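Local coordinates for protein PlyP35 (Listeria phage P35, PDB 6S3Y) that probably binds the Listeria cell wall through the C-terminal binding domain of a phage endolysin, whose two repeats belong to the SH3 clan, at residues A[15-29]-A[49-63]. Residues are numbered along the deposited sequence; the frame is centred on the assembly and turned at random. Where two conformers were deposited one is given.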
loop_
_atom_site.group_PDB
_atom_site.type_symbol
_atom_site.label_atom_id
_atom_site.label_comp_id
_atom_site.label_asym_id
_atom_site.label_seq_id
_atom_site.Cartn_x
_atom_site.Cartn_y
_atom_site.Cartn_z
ATOM N N TYR A 15 3.744 1.479 -1.103
ATOM C CA TYR A 15 3.363 2.497 -0.100
ATOM C C TYR A 15 4.464 2.573 0.963
ATOM O O TYR A 15 4.607 1.634 1.747
ATOM C CB TYR A 15 1.969 2.158 0.438
ATOM C CG TYR A 15 0.956 2.143 -0.668
ATOM C CD1 TYR A 15 0.368 3.314 -1.114
ATOM C CD2 TYR A 15 0.668 0.964 -1.331
ATOM C CE1 TYR A 15 -0.515 3.299 -2.176
ATOM C CE2 TYR A 15 -0.223 0.941 -2.399
ATOM C CZ TYR A 15 -0.812 2.115 -2.820
ATOM O OH TYR A 15 -1.667 2.114 -3.887
ATOM N N PHE A 16 5.236 3.652 0.935
ATOM C CA PHE A 16 6.287 3.953 1.942
ATOM C C PHE A 16 5.665 4.907 2.957
ATOM O O PHE A 16 5.593 6.125 2.689
ATOM C CB PHE A 16 7.524 4.495 1.230
ATOM C CG PHE A 16 8.773 4.669 2.049
ATOM C CD1 PHE A 16 9.399 3.580 2.645
ATOM C CD2 PHE A 16 9.356 5.915 2.167
ATOM C CE1 PHE A 16 10.592 3.744 3.329
ATOM C CE2 PHE A 16 10.548 6.082 2.863
ATOM C CZ PHE A 16 11.155 4.993 3.433
ATOM N N GLN A 17 5.118 4.350 4.034
ATOM C CA GLN A 17 4.245 5.085 4.994
ATOM C C GLN A 17 5.084 5.637 6.142
ATOM O O GLN A 17 6.193 5.114 6.373
ATOM C CB GLN A 17 3.136 4.144 5.510
ATOM C CG GLN A 17 2.223 3.568 4.430
ATOM C CD GLN A 17 1.491 4.639 3.641
ATOM O OE1 GLN A 17 1.873 4.983 2.512
ATOM N NE2 GLN A 17 0.448 5.189 4.247
ATOM N N ASP A 18 4.574 6.638 6.865
ATOM C CA ASP A 18 5.307 7.258 8.000
ATOM C C ASP A 18 5.281 6.323 9.216
ATOM O O ASP A 18 6.010 6.613 10.178
ATOM C CB ASP A 18 4.782 8.662 8.309
ATOM C CG ASP A 18 3.329 8.743 8.745
ATOM O OD1 ASP A 18 2.603 7.749 8.624
ATOM O OD2 ASP A 18 2.927 9.828 9.190
ATOM N N LYS A 19 4.502 5.245 9.170
ATOM C CA LYS A 19 4.385 4.228 10.243
ATOM C C LYS A 19 4.273 2.865 9.606
ATOM O O LYS A 19 3.776 2.780 8.480
ATOM C CB LYS A 19 3.090 4.420 11.029
ATOM C CG LYS A 19 2.912 5.783 11.648
ATOM C CD LYS A 19 1.518 6.074 12.077
ATOM C CE LYS A 19 1.398 7.518 12.495
ATOM N NZ LYS A 19 0.037 7.769 13.026
ATOM N N PRO A 20 4.668 1.779 10.298
ATOM C CA PRO A 20 4.509 0.428 9.757
ATOM C C PRO A 20 3.071 -0.100 9.927
ATOM O O PRO A 20 2.891 -1.137 10.522
ATOM C CB PRO A 20 5.515 -0.384 10.566
ATOM C CG PRO A 20 5.510 0.302 11.917
ATOM C CD PRO A 20 5.320 1.770 11.619
ATOM N N GLN A 21 2.100 0.619 9.370
ATOM C CA GLN A 21 0.660 0.272 9.445
ATOM C C GLN A 21 -0.016 0.934 8.240
ATOM O O GLN A 21 0.474 1.980 7.780
ATOM C CB GLN A 21 0.057 0.721 10.797
ATOM C CG GLN A 21 0.335 2.186 11.149
ATOM C CD GLN A 21 0.045 2.695 12.553
ATOM O OE1 GLN A 21 0.773 2.425 13.503
ATOM N NE2 GLN A 21 -0.978 3.541 12.668
ATOM N N PHE A 22 -1.106 0.341 7.747
ATOM C CA PHE A 22 -1.891 0.880 6.620
ATOM C C PHE A 22 -2.955 1.860 7.098
ATOM O O PHE A 22 -3.322 2.743 6.310
ATOM C CB PHE A 22 -2.444 -0.293 5.834
ATOM C CG PHE A 22 -1.390 -1.039 5.068
ATOM C CD1 PHE A 22 -0.744 -0.447 3.986
ATOM C CD2 PHE A 22 -1.034 -2.313 5.437
ATOM C CE1 PHE A 22 0.203 -1.150 3.277
ATOM C CE2 PHE A 22 -0.086 -3.014 4.726
ATOM C CZ PHE A 22 0.519 -2.433 3.637
ATOM N N LEU A 23 -3.439 1.722 8.326
ATOM C CA LEU A 23 -4.482 2.615 8.916
ATOM C C LEU A 23 -3.784 3.775 9.638
ATOM O O LEU A 23 -2.802 3.503 10.371
ATOM C CB LEU A 23 -5.333 1.792 9.894
ATOM C CG LEU A 23 -6.395 2.559 10.691
ATOM C CD1 LEU A 23 -7.522 3.011 9.827
ATOM C CD2 LEU A 23 -6.946 1.747 11.865
ATOM N N ASN A 24 -4.292 5.005 9.471
ATOM C CA ASN A 24 -3.859 6.213 10.217
ATOM C C ASN A 24 -2.376 6.480 9.929
ATOM O O ASN A 24 -1.650 6.832 10.869
ATOM C CB ASN A 24 -4.096 6.100 11.741
ATOM C CG ASN A 24 -5.566 6.006 12.087
ATOM O OD1 ASN A 24 -6.394 6.650 11.447
ATOM N ND2 ASN A 24 -5.889 5.180 13.067
ATOM N N SER A 25 -1.933 6.267 8.699
ATOM C CA SER A 25 -0.550 6.552 8.247
ATOM C C SER A 25 -0.610 7.425 6.994
ATOM O O SER A 25 -1.580 7.359 6.262
ATOM C CB SER A 25 0.245 5.286 8.033
ATOM O OG SER A 25 -0.298 4.503 6.970
ATOM N N LYS A 26 0.408 8.245 6.807
ATOM C CA LYS A 26 0.586 9.119 5.617
ATOM C C LYS A 26 1.683 8.514 4.758
ATOM O O LYS A 26 2.606 7.916 5.312
ATOM C CB LYS A 26 0.965 10.540 6.046
ATOM C CG LYS A 26 -0.169 11.311 6.698
ATOM C CD LYS A 26 0.278 12.497 7.484
ATOM C CE LYS A 26 -0.908 13.343 7.896
ATOM N NZ LYS A 26 -0.450 14.617 8.496
ATOM N N SER A 27 1.595 8.693 3.449
ATOM C CA SER A 27 2.628 8.234 2.497
ATOM C C SER A 27 3.814 9.203 2.556
ATOM O O SER A 27 3.638 10.385 2.297
ATOM C CB SER A 27 2.069 8.101 1.111
ATOM O OG SER A 27 1.119 7.040 1.075
ATOM N N VAL A 28 4.979 8.713 2.937
ATOM C CA VAL A 28 6.260 9.464 2.763
ATOM C C VAL A 28 6.627 9.414 1.274
ATOM O O VAL A 28 7.019 10.449 0.734
ATOM C CB VAL A 28 7.354 8.870 3.662
ATOM C CG1 VAL A 28 8.693 9.510 3.390
ATOM C CG2 VAL A 28 6.984 9.011 5.128
ATOM N N ARG A 29 6.499 8.248 0.646
ATOM C CA ARG A 29 6.639 8.066 -0.820
ATOM C C ARG A 29 5.571 7.079 -1.302
ATOM O O ARG A 29 5.279 6.110 -0.580
ATOM C CB ARG A 29 8.005 7.493 -1.222
ATOM C CG ARG A 29 9.173 8.421 -0.947
ATOM C CD ARG A 29 9.265 9.603 -1.869
ATOM N NE ARG A 29 10.476 10.386 -1.625
ATOM C CZ ARG A 29 10.565 11.403 -0.779
ATOM N NH1 ARG A 29 9.527 11.781 -0.062
ATOM N NH2 ARG A 29 11.683 12.086 -0.647
ATOM N N GLY A 49 13.272 2.642 5.857
ATOM C CA GLY A 49 14.389 3.360 5.244
ATOM C C GLY A 49 14.228 4.845 5.433
ATOM O O GLY A 49 13.243 5.265 6.086
ATOM N N VAL A 50 15.161 5.603 4.862
ATOM C CA VAL A 50 15.172 7.073 4.946
ATOM C C VAL A 50 15.234 7.637 3.526
ATOM O O VAL A 50 15.855 7.017 2.675
ATOM C CB VAL A 50 16.357 7.498 5.820
ATOM C CG1 VAL A 50 16.562 8.997 5.806
ATOM C CG2 VAL A 50 16.139 7.022 7.250
ATOM N N VAL A 51 14.565 8.768 3.317
ATOM C CA VAL A 51 14.614 9.587 2.080
ATOM C C VAL A 51 14.872 11.039 2.513
ATOM O O VAL A 51 14.759 11.341 3.734
ATOM C CB VAL A 51 13.254 9.365 1.390
ATOM C CG1 VAL A 51 12.169 10.188 1.976
ATOM C CG2 VAL A 51 13.293 9.154 -0.073
ATOM N N LYS A 52 15.184 11.909 1.571
ATOM C CA LYS A 52 15.385 13.359 1.842
ATOM C C LYS A 52 14.163 14.130 1.373
ATOM O O LYS A 52 13.834 14.005 0.194
ATOM C CB LYS A 52 16.617 13.892 1.097
ATOM C CG LYS A 52 17.905 13.142 1.356
ATOM C CD LYS A 52 18.365 13.126 2.806
ATOM C CE LYS A 52 19.370 14.211 3.156
ATOM N NZ LYS A 52 18.737 15.553 3.173
ATOM N N ASP A 53 13.512 14.880 2.258
ATOM C CA ASP A 53 12.533 15.932 1.883
ATOM C C ASP A 53 13.229 17.275 2.116
ATOM O O ASP A 53 13.304 17.710 3.293
ATOM C CB ASP A 53 11.220 15.813 2.656
ATOM C CG ASP A 53 10.331 14.651 2.242
ATOM O OD1 ASP A 53 10.515 14.088 1.143
ATOM O OD2 ASP A 53 9.409 14.353 3.009
ATOM N N GLY A 54 13.790 17.850 1.045
ATOM C CA GLY A 54 14.714 18.998 1.130
ATOM C C GLY A 54 15.993 18.599 1.842
ATOM O O GLY A 54 16.653 17.649 1.390
ATOM N N ASN A 55 16.314 19.282 2.938
ATOM C CA ASN A 55 17.528 19.022 3.765
ATOM C C ASN A 55 17.243 17.985 4.857
ATOM O O ASN A 55 18.219 17.553 5.483
ATOM C CB ASN A 55 18.119 20.288 4.367
ATOM C CG ASN A 55 17.129 21.102 5.166
ATOM O OD1 ASN A 55 16.431 20.554 6.012
ATOM N ND2 ASN A 55 17.065 22.396 4.897
ATOM N N LYS A 56 15.979 17.606 5.066
ATOM C CA LYS A 56 15.547 16.744 6.203
ATOM C C LYS A 56 15.562 15.272 5.770
ATOM O O LYS A 56 15.071 14.964 4.655
ATOM C CB LYS A 56 14.151 17.145 6.692
ATOM C CG LYS A 56 14.051 18.522 7.320
ATOM C CD LYS A 56 14.891 18.651 8.581
ATOM C CE LYS A 56 15.064 20.081 9.057
ATOM N NZ LYS A 56 13.756 20.721 9.326
ATOM N N SER A 57 16.145 14.399 6.589
ATOM C CA SER A 57 15.998 12.929 6.502
ATOM C C SER A 57 14.646 12.541 7.109
ATOM O O SER A 57 14.405 12.906 8.262
ATOM C CB SER A 57 17.100 12.207 7.203
ATOM O OG SER A 57 18.203 12.079 6.362
ATOM N N VAL A 58 13.825 11.790 6.383
ATOM C CA VAL A 58 12.477 11.355 6.837
ATOM C C VAL A 58 12.414 9.834 6.715
ATOM O O VAL A 58 12.877 9.284 5.700
ATOM C CB VAL A 58 11.370 12.044 6.034
ATOM C CG1 VAL A 58 11.491 11.775 4.556
ATOM C CG2 VAL A 58 10.009 11.615 6.532
ATOM N N ARG A 59 11.911 9.169 7.755
ATOM C CA ARG A 59 11.863 7.695 7.829
ATOM C C ARG A 59 10.511 7.219 7.290
ATOM O O ARG A 59 9.489 7.851 7.573
ATOM C CB ARG A 59 12.110 7.204 9.258
ATOM C CG ARG A 59 12.055 5.694 9.390
ATOM C CD ARG A 59 12.724 5.184 10.651
ATOM N NE ARG A 59 14.144 5.489 10.686
ATOM C CZ ARG A 59 15.091 4.783 10.094
ATOM N NH1 ARG A 59 14.808 3.733 9.349
ATOM N NH2 ARG A 59 16.343 5.186 10.196
ATOM N N GLY A 60 10.516 6.104 6.581
ATOM C CA GLY A 60 9.282 5.430 6.167
ATOM C C GLY A 60 9.365 3.933 6.349
ATOM O O GLY A 60 10.439 3.407 6.716
ATOM N N TYR A 61 8.231 3.280 6.095
ATOM C CA TYR A 61 8.032 1.836 6.297
ATOM C C TYR A 61 7.257 1.294 5.095
ATOM O O TYR A 61 6.241 1.889 4.723
ATOM C CB TYR A 61 7.254 1.600 7.599
ATOM C CG TYR A 61 7.942 2.149 8.821
ATOM C CD1 TYR A 61 7.765 3.465 9.212
ATOM C CD2 TYR A 61 8.791 1.356 9.563
ATOM C CE1 TYR A 61 8.432 3.990 10.320
ATOM C CE2 TYR A 61 9.448 1.844 10.682
ATOM C CZ TYR A 61 9.272 3.173 11.056
ATOM O OH TYR A 61 9.913 3.716 12.127
ATOM N N ILE A 62 7.682 0.154 4.570
ATOM C CA ILE A 62 6.993 -0.455 3.418
ATOM C C ILE A 62 6.840 -1.951 3.658
ATOM O O ILE A 62 7.776 -2.604 4.152
ATOM C CB ILE A 62 7.719 -0.101 2.094
ATOM C CG1 ILE A 62 6.942 -0.645 0.897
ATOM C CG2 ILE A 62 9.158 -0.569 2.099
ATOM C CD1 ILE A 62 7.282 0.045 -0.414
ATOM N N TYR A 63 5.670 -2.474 3.316
ATOM C CA TYR A 63 5.291 -3.877 3.597
ATOM C C TYR A 63 6.132 -4.809 2.746
ATOM O O TYR A 63 6.466 -4.442 1.613
ATOM C CB TYR A 63 3.788 -3.988 3.376
ATOM C CG TYR A 63 3.168 -5.278 3.835
ATOM C CD1 TYR A 63 2.712 -5.424 5.134
ATOM C CD2 TYR A 63 2.995 -6.333 2.959
ATOM C CE1 TYR A 63 2.071 -6.584 5.553
ATOM C CE2 TYR A 63 2.355 -7.494 3.356
ATOM C CZ TYR A 63 1.886 -7.616 4.656
ATOM O OH TYR A 63 1.289 -8.769 5.044
HETATM O O HOH W 1 3.461 -0.714 2.647
HETATM O O HOH W 2 8.219 8.147 10.051
#
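Phe-16 lays its ring against the backbone of Gly-60, where the loop-bearing strand pair 15-29 meets the beta hairpin 49-63, consistent with an SH3-like barrel, the clan of this cell-wall-binding domain. Here packing is tight: Gly-60 CA stands over one ring face, 3.5 Å from the centroid, in a CH-pi contact, while Gly-49 O reaches the ring edge at CZ. With CG anti to the backbone N (chi1 -171°), the Phe-16 ring reaches across to the hairpin; Trp-31 stacks on it and Leu-39 also touches it. Next along the strand, Gln-17 and Tyr-61 form a single antiparallel, hydrogen-bonded bridge, N to O both ways. One water donates to Tyr-15 O and accepts from Tyr-63 N, and a second joins Asp-18 O to Arg-59 O, flanking the bridge along the strands. Beyond it the chain folds over the Tyr-61 ring: Pro-20, centre of an inverse gamma turn, puts CD over the ring centre, 10° off the normal. Phe-22 CZ touches Tyr-63 CB at 3.6 Å, their rings oblique, beside Trp-46. Away from the bridge, a classic beta bulge lets Val-28 and Arg-29 both give their N-H to Phe-16 O. Val-28 CG1 meets Val-51 CG1 and Val-58 CG1, 3.8 Å from each.

The hairpin's far end is looser and more exposed, ending in a type II' turn from Asp-53 to Lys-56. Arg-29 reaches toward it, one guanidinium face over Val-51 CG1. Its side chain, bent at chi2 (-73°), brings NH1 back to a hydrogen bond with Val-28 O. Nearly coplanar with the carboxylate, both terminal nitrogens hold one oxygen: Asp-53 OD1 takes Arg-29 NH1 at 2.8 Å on its syn lone pair and NH2 nearly in line with its C-O bond.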